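Hypothetical protein CNAG_02591 (Cryptococcus neoformans, PDB 4P5N) may play a role in primary metabolism and is associated with fungal virulence, though its molecular function is not established. Local coordinates at residues V15-Y20 / L70-K75; P50-F55 / D62-P67. All blocks are in the same frame, centred on the assembly; numbering follows the deposited sequence. Where two conformers were deposited one is given.

Contact 1: residues V15-Y20 / L70-K75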
ATOM      1  N   VAL A  15      -3.051  12.238 -12.782  1.00 15.63           N
ATOM      2  CA  VAL A  15      -3.736  12.443 -11.509  1.00 15.32           C
ATOM      3  C   VAL A  15      -5.178  12.877 -11.784  1.00 16.83           C
ATOM      4  O   VAL A  15      -5.424  13.701 -12.663  1.00 18.06           O
ATOM      5  CB  VAL A  15      -2.980  13.451 -10.621  1.00 19.46           C
ATOM      6  CG1 VAL A  15      -3.834  13.868  -9.433  1.00 22.16           C
ATOM      7  CG2 VAL A  15      -1.659  12.840 -10.162  1.00 21.43           C
ATOM      8  N   GLY A  16      -6.114  12.247 -11.071  1.00 15.65           N
ATOM      9  CA  GLY A  16      -7.546  12.456 -11.251  1.00 15.68           C
ATOM     10  C   GLY A  16      -8.230  11.492 -12.208  1.00 14.52           C
ATOM     11  O   GLY A  16      -9.459  11.461 -12.280  1.00 15.28           O
ATOM     12  N   ASP A  17      -7.453  10.693 -12.948  1.00 14.41           N
ATOM     13  CA  ASP A  17      -8.049   9.714 -13.864  1.00 13.24           C
ATOM     14  C   ASP A  17      -8.596   8.531 -13.083  1.00 13.04           C
ATOM     15  O   ASP A  17      -8.065   8.156 -12.023  1.00 13.52           O
ATOM     16  CB  ASP A  17      -7.019   9.143 -14.857  1.00 15.31           C
ATOM     17  CG  ASP A  17      -6.581  10.143 -15.932  1.00 14.75           C
ATOM     18  OD1 ASP A  17      -7.079  11.279 -15.956  1.00 18.57           O
ATOM     19  OD2 ASP A  17      -5.718   9.769 -16.779  1.00 16.10           O
ATOM     20  N   THR A  18      -9.649   7.925 -13.620  1.00 12.14           N
ATOM     21  CA  THR A  18     -10.147   6.675 -13.073  1.00 12.29           C
ATOM     22  C   THR A  18      -9.312   5.524 -13.600  1.00  9.40           C
ATOM     23  O   THR A  18      -9.211   5.348 -14.814  1.00 11.44           O
ATOM     24  CB  THR A  18     -11.607   6.407 -13.474  1.00 12.95           C
ATOM     25  OG1 THR A  18     -12.423   7.527 -13.112  1.00 17.12           O
ATOM     26  CG2 THR A  18     -12.127   5.172 -12.756  1.00 15.39           C
ATOM     27  N   VAL A  19      -8.726   4.750 -12.682  1.00  9.57           N
ATOM     28  CA  VAL A  19      -7.986   3.531 -13.041  1.00  9.24           C
ATOM     29  C   VAL A  19      -8.706   2.288 -12.513  1.00  8.24           C
ATOM     30  O   VAL A  19      -9.510   2.376 -11.583  1.00  9.08           O
ATOM     31  CB  VAL A  19      -6.510   3.564 -12.579  1.00  8.92           C
ATOM     32  CG1 VAL A  19      -5.750   4.619 -13.364  1.00 10.89           C
ATOM     33  CG2 VAL A  19      -6.389   3.772 -11.063  1.00  9.34           C
ATOM     34  N   TYR A  20      -8.380   1.133 -13.089  1.00  8.37           N
ATOM     35  CA  TYR A  20      -9.085  -0.115 -12.831  1.00  7.37           C
ATOM     36  C   TYR A  20      -8.105  -1.283 -12.868  1.00  7.65           C
ATOM     37  O   TYR A  20      -7.279  -1.377 -13.769  1.00  9.27           O
ATOM     38  CB  TYR A  20     -10.144  -0.316 -13.931  1.00  8.55           C
ATOM     39  CG  TYR A  20     -10.804  -1.675 -13.949  1.00  8.63           C
ATOM     40  CD1 TYR A  20     -10.223  -2.758 -14.641  1.00 10.20           C
ATOM     41  CD2 TYR A  20     -12.025  -1.880 -13.307  1.00 10.35           C
ATOM     42  CE1 TYR A  20     -10.834  -3.998 -14.670  1.00 10.60           C
ATOM     43  CE2 TYR A  20     -12.649  -3.124 -13.335  1.00 11.61           C
ATOM     44  CZ  TYR A  20     -12.051  -4.180 -14.013  1.00 11.78           C
ATOM     45  OH  TYR A  20     -12.669  -5.410 -14.044  1.00 13.51           O
ATOM     46  N   LEU A  70      -2.622  -1.971 -14.940  1.00 10.78           N
ATOM     47  CA  LEU A  70      -3.953  -1.440 -14.745  1.00 10.12           C
ATOM     48  C   LEU A  70      -4.433  -0.738 -15.998  1.00  8.13           C
ATOM     49  O   LEU A  70      -3.651  -0.510 -16.923  1.00  9.17           O
ATOM     50  CB  LEU A  70      -4.060  -0.600 -13.489  1.00 18.89           C
ATOM     51  CG  LEU A  70      -3.105   0.557 -13.326  1.00 14.63           C
ATOM     52  CD1 LEU A  70      -3.325   1.632 -14.390  1.00 18.15           C
ATOM     53  CD2 LEU A  70      -3.185   1.215 -11.953  1.00 16.74           C
ATOM     54  N   THR A  71      -5.722  -0.412 -16.031  1.00  8.27           N
ATOM     55  CA  THR A  71      -6.305   0.288 -17.173  1.00  8.03           C
ATOM     56  C   THR A  71      -6.804   1.652 -16.742  1.00  8.45           C
ATOM     57  O   THR A  71      -7.521   1.760 -15.746  1.00  8.92           O
ATOM     58  CB  THR A  71      -7.452  -0.529 -17.797  1.00  9.44           C
ATOM     59  OG1 THR A  71      -6.955  -1.811 -18.169  1.00 10.42           O
ATOM     60  CG2 THR A  71      -8.041   0.157 -19.053  1.00 11.30           C
ATOM     61  N   ASP A  72      -6.411   2.695 -17.482  1.00  8.84           N
ATOM     62  CA  ASP A  72      -6.917   4.039 -17.223  1.00  9.02           C
ATOM     63  C   ASP A  72      -8.226   4.157 -18.000  1.00 10.18           C
ATOM     64  O   ASP A  72      -8.222   4.299 -19.229  1.00 10.66           O
ATOM     65  CB  ASP A  72      -5.891   5.072 -17.687  1.00 11.65           C
ATOM     66  CG  ASP A  72      -6.257   6.494 -17.325  1.00 11.88           C
ATOM     67  OD1 ASP A  72      -7.466   6.857 -17.378  1.00 12.27           O
ATOM     68  OD2 ASP A  72      -5.292   7.264 -17.057  1.00 12.16           O
ATOM     69  N   LEU A  73      -9.350   4.098 -17.285  1.00  9.92           N
ATOM     70  CA  LEU A  73     -10.667   4.111 -17.943  1.00 10.83           C
ATOM     71  C   LEU A  73     -10.962   5.409 -18.662  1.00 10.97           C
ATOM     72  O   LEU A  73     -11.720   5.417 -19.632  1.00 14.58           O
ATOM     73  CB  LEU A  73     -11.785   3.800 -16.932  1.00 11.60           C
ATOM     74  CG  LEU A  73     -11.657   2.407 -16.277  1.00 13.60           C
ATOM     75  CD1 LEU A  73     -12.869   2.136 -15.398  1.00 15.94           C
ATOM     76  CD2 LEU A  73     -11.463   1.265 -17.279  1.00 14.12           C
ATOM     77  N   ASP A  74     -10.332   6.491 -18.218  1.00 11.34           N
ATOM     78  CA  ASP A  74     -10.520   7.786 -18.871  1.00 12.49           C
ATOM     79  C   ASP A  74      -9.768   7.961 -20.189  1.00 14.00           C
ATOM     80  O   ASP A  74      -9.939   8.965 -20.875  1.00 16.11           O
ATOM     81  CB  ASP A  74     -10.198   8.913 -17.893  1.00 15.32           C
ATOM     82  CG  ASP A  74     -11.228   9.016 -16.776  1.00 17.24           C
ATOM     83  OD1 ASP A  74     -12.416   8.752 -17.023  1.00 25.46           O
ATOM     84  OD2 ASP A  74     -10.870   9.374 -15.651  1.00 20.38           O
ATOM     85  N   LYS A  75      -8.921   6.995 -20.534  0.50  7.83           N
ATOM     86  CA  LYS A  75      -8.152   7.048 -21.773  0.50 12.68           C
ATOM     87  C   LYS A  75      -8.596   5.954 -22.743  0.50 10.53           C
ATOM     88  O   LYS A  75      -7.955   5.722 -23.767  0.50 10.87           O
ATOM     89  CB  LYS A  75      -6.658   6.932 -21.479  0.50 12.66           C
ATOM     90  CG  LYS A  75      -6.115   8.078 -20.640  0.50 14.87           C
ATOM     91  CD  LYS A  75      -6.143   9.382 -21.421  0.50 17.14           C
ATOM     92  CE  LYS A  75      -5.669  10.555 -20.581  0.50 20.69           C
ATOM     93  NZ  LYS A  75      -6.760  11.081 -19.721  0.50 24.83           N
TER
HETATM   94  O   HOH W   1     -12.069  10.729 -13.573  0.50 15.40           O
HETATM   95  O   HOH W   2      -6.623  13.131 -17.846  1.00 31.21           O
HETATM   96  O   HOH W   3      -6.950  -3.637 -16.148  1.00 16.89           O

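Contact 2: residues P50-F55 / D62-P67. With SO4 (sulfate ion), chain H; SO4 (sulfate ion), chain E.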
ATOM      1  N   PRO A  50       8.777   1.420  -7.297  1.00  9.00           N
ATOM      2  CA  PRO A  50       8.208   2.328  -8.296  1.00  9.87           C
ATOM      3  C   PRO A  50       8.457   1.812  -9.718  1.00  7.98           C
ATOM      4  O   PRO A  50       9.383   1.018  -9.951  1.00  9.60           O
ATOM      5  CB  PRO A  50       8.967   3.639  -8.029  1.00 11.19           C
ATOM      6  CG  PRO A  50      10.305   3.186  -7.484  1.00 11.45           C
ATOM      7  CD  PRO A  50       9.953   1.997  -6.620  1.00 10.04           C
ATOM      8  N   PRO A  51       7.621   2.225 -10.675  1.00  8.16           N
ATOM      9  CA  PRO A  51       6.507   3.162 -10.488  1.00  8.73           C
ATOM     10  C   PRO A  51       5.283   2.562  -9.794  1.00  8.32           C
ATOM     11  O   PRO A  51       4.982   1.362  -9.939  1.00  8.90           O
ATOM     12  CB  PRO A  51       6.159   3.585 -11.924  1.00  9.64           C
ATOM     13  CG  PRO A  51       6.552   2.404 -12.775  1.00  8.94           C
ATOM     14  CD  PRO A  51       7.800   1.841 -12.090  1.00  8.13           C
ATOM     15  N   LYS A  52       4.611   3.401  -9.009  1.00  9.20           N
ATOM     16  CA  LYS A  52       3.349   3.020  -8.375  1.00  8.64           C
ATOM     17  C   LYS A  52       2.311   4.101  -8.599  1.00  8.74           C
ATOM     18  O   LYS A  52       2.620   5.289  -8.509  1.00 10.60           O
ATOM     19  CB  LYS A  52       3.527   2.818  -6.869  1.00  9.84           C
ATOM     20  CG  LYS A  52       4.161   1.496  -6.497  1.00  9.20           C
ATOM     21  CD  LYS A  52       3.250   0.318  -6.807  1.00  9.98           C
ATOM     22  CE  LYS A  52       3.759  -0.927  -6.107  1.00 10.93           C
ATOM     23  NZ  LYS A  52       4.936  -1.528  -6.800  1.00 10.07           N
ATOM     24  N   VAL A  53       1.092   3.671  -8.902  1.00  7.90           N
ATOM     25  CA  VAL A  53      -0.056   4.555  -9.026  1.00  8.80           C
ATOM     26  C   VAL A  53      -0.816   4.425  -7.705  1.00  9.62           C
ATOM     27  O   VAL A  53      -1.215   3.335  -7.317  1.00  9.53           O
ATOM     28  CB  VAL A  53      -0.940   4.143 -10.231  1.00  8.56           C
ATOM     29  CG1 VAL A  53      -2.185   5.022 -10.352  1.00 11.37           C
ATOM     30  CG2 VAL A  53      -0.155   4.246 -11.534  1.00 10.00           C
ATOM     31  N   LEU A  54      -1.005   5.548  -7.016  1.00  9.62           N
ATOM     32  CA  LEU A  54      -1.725   5.558  -5.745  1.00  9.46           C
ATOM     33  C   LEU A  54      -3.137   6.060  -5.993  1.00  9.19           C
ATOM     34  O   LEU A  54      -3.316   7.142  -6.556  1.00 10.25           O
ATOM     35  CB  LEU A  54      -1.034   6.462  -4.709  1.00 12.77           C
ATOM     36  CG  LEU A  54       0.474   6.297  -4.459  1.00 17.13           C
ATOM     37  CD1 LEU A  54       0.927   6.983  -3.176  1.00 18.48           C
ATOM     38  CD2 LEU A  54       0.948   4.853  -4.486  1.00 17.69           C
ATOM     39  N   PHE A  55      -4.128   5.258  -5.604  1.00  9.41           N
ATOM     40  CA  PHE A  55      -5.536   5.640  -5.743  1.00  9.15           C
ATOM     41  C   PHE A  55      -6.379   5.046  -4.636  1.00  8.80           C
ATOM     42  O   PHE A  55      -5.992   4.060  -4.014  1.00 10.78           O
ATOM     43  CB  PHE A  55      -6.108   5.256  -7.135  1.00 10.09           C
ATOM     44  CG  PHE A  55      -6.226   3.755  -7.408  1.00  9.64           C
ATOM     45  CD1 PHE A  55      -5.120   2.987  -7.791  1.00 11.20           C
ATOM     46  CD2 PHE A  55      -7.474   3.129  -7.367  1.00 10.17           C
ATOM     47  CE1 PHE A  55      -5.257   1.627  -8.090  1.00 11.27           C
ATOM     48  CE2 PHE A  55      -7.622   1.778  -7.665  1.00 10.57           C
ATOM     49  CZ  PHE A  55      -6.515   1.021  -8.034  1.00 11.09           C
ATOM     50  N   ASP A  62      -7.048   2.610   0.255  1.00  9.68           N
ATOM     51  CA  ASP A  62      -5.905   3.214  -0.440  1.00 11.93           C
ATOM     52  C   ASP A  62      -5.060   2.087  -1.010  1.00 10.75           C
ATOM     53  O   ASP A  62      -4.613   1.203  -0.263  1.00 14.67           O
ATOM     54  CB  ASP A  62      -5.089   4.144   0.470  1.00 12.47           C
ATOM     55  CG  ASP A  62      -5.859   5.418   0.857  1.00 15.92           C
ATOM     56  OD1 ASP A  62      -7.034   5.579   0.450  1.00 16.53           O
ATOM     57  OD2 ASP A  62      -5.283   6.272   1.567  1.00 21.28           O
ATOM     58  N   VAL A  63      -4.900   2.106  -2.333  1.00  9.58           N
ATOM     59  CA  VAL A  63      -4.189   1.069  -3.097  1.00 10.23           C
ATOM     60  C   VAL A  63      -2.957   1.682  -3.772  1.00  8.69           C
ATOM     61  O   VAL A  63      -2.981   2.821  -4.237  1.00 10.14           O
ATOM     62  CB  VAL A  63      -5.124   0.444  -4.179  1.00 11.36           C
ATOM     63  CG1 VAL A  63      -4.401  -0.585  -5.048  1.00 15.60           C
ATOM     64  CG2 VAL A  63      -6.351  -0.174  -3.521  1.00 14.31           C
ATOM     65  N   ALA A  64      -1.862   0.930  -3.806  1.00  9.41           N
ATOM     66  CA  ALA A  64      -0.682   1.320  -4.578  1.00  9.77           C
ATOM     67  C   ALA A  64      -0.437   0.217  -5.596  1.00  9.12           C
ATOM     68  O   ALA A  64      -0.199  -0.948  -5.210  1.00 11.99           O
ATOM     69  CB  ALA A  64       0.530   1.487  -3.670  1.00 10.65           C
ATOM     70  N   HIS A  65      -0.535   0.547  -6.885  1.00  8.63           N
ATOM     71  CA  HIS A  65      -0.506  -0.493  -7.917  1.00  8.26           C
ATOM     72  C   HIS A  65       0.436  -0.139  -9.057  1.00  8.58           C
ATOM     73  O   HIS A  65       0.535   1.020  -9.457  1.00  9.16           O
ATOM     74  CB  HIS A  65      -1.918  -0.688  -8.478  1.00 10.24           C
ATOM     75  CG  HIS A  65      -2.141  -2.006  -9.159  1.00 11.02           C
ATOM     76  ND1 HIS A  65      -1.684  -2.291 -10.432  1.00 11.36           N
ATOM     77  CD2 HIS A  65      -2.793  -3.115  -8.740  1.00 12.20           C
ATOM     78  CE1 HIS A  65      -2.044  -3.519 -10.766  1.00 12.72           C
ATOM     79  NE2 HIS A  65      -2.726  -4.039  -9.760  1.00 14.31           N
ATOM     80  N   ASN A  66       1.116  -1.141  -9.604  1.00  8.06           N
ATOM     81  CA  ASN A  66       1.941  -0.901 -10.774  1.00  8.22           C
ATOM     82  C   ASN A  66       1.099  -0.381 -11.948  1.00  8.80           C
ATOM     83  O   ASN A  66      -0.016  -0.825 -12.148  1.00  9.31           O
ATOM     84  CB  ASN A  66       2.608  -2.196 -11.179  1.00  8.27           C
ATOM     85  CG  ASN A  66       3.570  -2.695 -10.126  1.00  7.21           C
ATOM     86  OD1 ASN A  66       4.099  -1.913  -9.345  1.00  9.26           O
ATOM     87  ND2 ASN A  66       3.833  -4.002 -10.131  1.00 10.08           N
ATOM     88  N   PRO A  67       1.655   0.538 -12.747  1.00  9.16           N
ATOM     89  CA  PRO A  67       0.847   1.145 -13.823  1.00 10.20           C
ATOM     90  C   PRO A  67       0.602   0.210 -14.991  1.00  9.93           C
ATOM     91  O   PRO A  67      -0.432   0.294 -15.647  1.00 10.12           O
ATOM     92  CB  PRO A  67       1.707   2.337 -14.281  1.00  9.92           C
ATOM     93  CG  PRO A  67       3.115   1.983 -13.845  1.00  9.35           C
ATOM     94  CD  PRO A  67       2.947   1.223 -12.556  1.00  8.86           C
TER
HETATM   95  S   SO4 H 106       4.741  -5.149  -6.704  1.00 16.05           S
HETATM   96  O1  SO4 H 106       4.586  -6.391  -5.899  1.00 19.63           O
HETATM   97  O2  SO4 H 106       3.463  -4.388  -6.769  1.00 18.63           O
HETATM   98  O3  SO4 H 106       5.233  -5.469  -8.059  1.00 16.04           O
HETATM   99  O4  SO4 H 106       5.690  -4.276  -5.973  1.00 16.25           O
HETATM  100  S   SO4 E 103       1.013  -6.347 -10.907  0.80 16.85           S
HETATM  101  O1  SO4 E 103       1.907  -7.456 -10.487  0.80 19.80           O
HETATM  102  O2  SO4 E 103      -0.045  -6.972 -11.731  0.80 20.07           O
HETATM  103  O3  SO4 E 103       1.765  -5.372 -11.772  0.80 14.62           O
HETATM  104  O4  SO4 E 103       0.361  -5.777  -9.701  0.80 19.35           O

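Contact 1: residues V15-Y20 / L70-K75
Asp74 grips the backbone of Thr18 through one carboxylate oxygen. Thr18 N donates to Asp74 OD2 at 2.8 Å, nearly straight at 168°, and meets the oxygen from above the carboxylate plane. CG of Asp74 stands beside its own backbone N (chi1 -69°), which turns the acid toward the other strand. Water 1 donates to both Asp74 OD2 and Gly16 O. Thr18 OG1 itself bonds to Gln31 of strand 26-36. One residue before Asp74, Leu73 N donates to Thr18 O at 2.8 Å.

Asp17 and Asp72 meet carboxylate to carboxylate, Asp17 OD2 lying 2.6 Å from Asp72 OD2 with the planes 65° apart. Two carboxylate oxygens this close suggest that one of the acids is protonated. Asp17 OD2 accepts a hydrogen bond from Asn14 N and forms a long, weak salt bridge to Lys75 NZ at 3.4 Å. Water 2 ties Asp17 OD1 to the same amine.

The two segments form an antiparallel edge of the Tudor-family sheet. Short strand 71-72 pairs with strand 18-23, and residues 73-75 then turn into a 3-10 segment. Val19 and Asp72 are a non-hydrogen-bonded pair. Tyr20 and Thr71 are a hydrogen-bonded one, with Thr71 N to Tyr20 O at 2.9 Å and a weak bond from Tyr20 N to Thr71 O. Water 3 joins Tyr20 O to Thr71 OG1.

On the face of Val19, its CG1 touches Leu70 CD1 at 4.0 Å. On the face of Tyr20, Leu73 CG rests against Tyr20 CB at 3.9 Å, while the phenol ring leads away from the 70-75 segment.

Contact 2: residues P50-F55 / D62-P67
Val53 pairs with His65 and Phe55 with Val63 as antiparallel hydrogen-bonded pairs, with the Leu54-Ala64 pair between them; the two strands run at 165° and their axes come within 4.5 Å. Val63 sits over one face of the Phe55 ring in a CH-pi contact, its CB 4.2 Å from the ring centroid. The Phe55 torsion (chi1 67°) brings the ring alongside Val63. His65 CB meets the ring edge. On the opposite face of the sheet, Leu54 CD2 presses tightly on Ala64 CB at 3.5 Å.

Just before strand 52-56 and just after strand 62-65, the Pro51 and Pro67 rings cross at about a right angle, CG to CG 3.6 Å. Lys52 NZ donates to Asn66 OD1 at 2.7 Å, and to Lys48 O and Asn49 O. Asn66 ND2 divides its hydrogens between two sulfates, probably from the crystallisation liquor; Lys52 NZ hydrogen-bonds one of them (O4, and weakly O2). His65 ND1 donates to Asn66 O at 2.8 Å, in the ring plane and on a lone pair. The bond helps hold the imidazole rotation; NE2 binds a cadmium ion, which Thr21 also binds. Strands 52-56 and 62-65 form a beta hairpin of the Tudor-family sheet, with a metal ligand on its last strand.

Contacts 1 and 2 lie at the two ends of one antiparallel sheet, their centres 12 Å apart. In its strand order, 62-65, 52-56, 26-36, 18-23, 71-72, contact 1 pairs the last two strands and contact 2 the first two. Their side chains nevertheless meet: Leu70 CD2, just before strand 71-72, packs 4.1 Å from His65 ND1 on strand 62-65. Leu70 CD2 is also 4.1 Å from Val53 CB, and Val19 CG2 is 3.6 Å from Phe55 CD1. These contacts are consistent with a strongly curved sheet, as in the small barrels of the SH3 clan. The Leu70 side chain is about 6 Å from a cadmium ion, whereas His65 is a direct ligand.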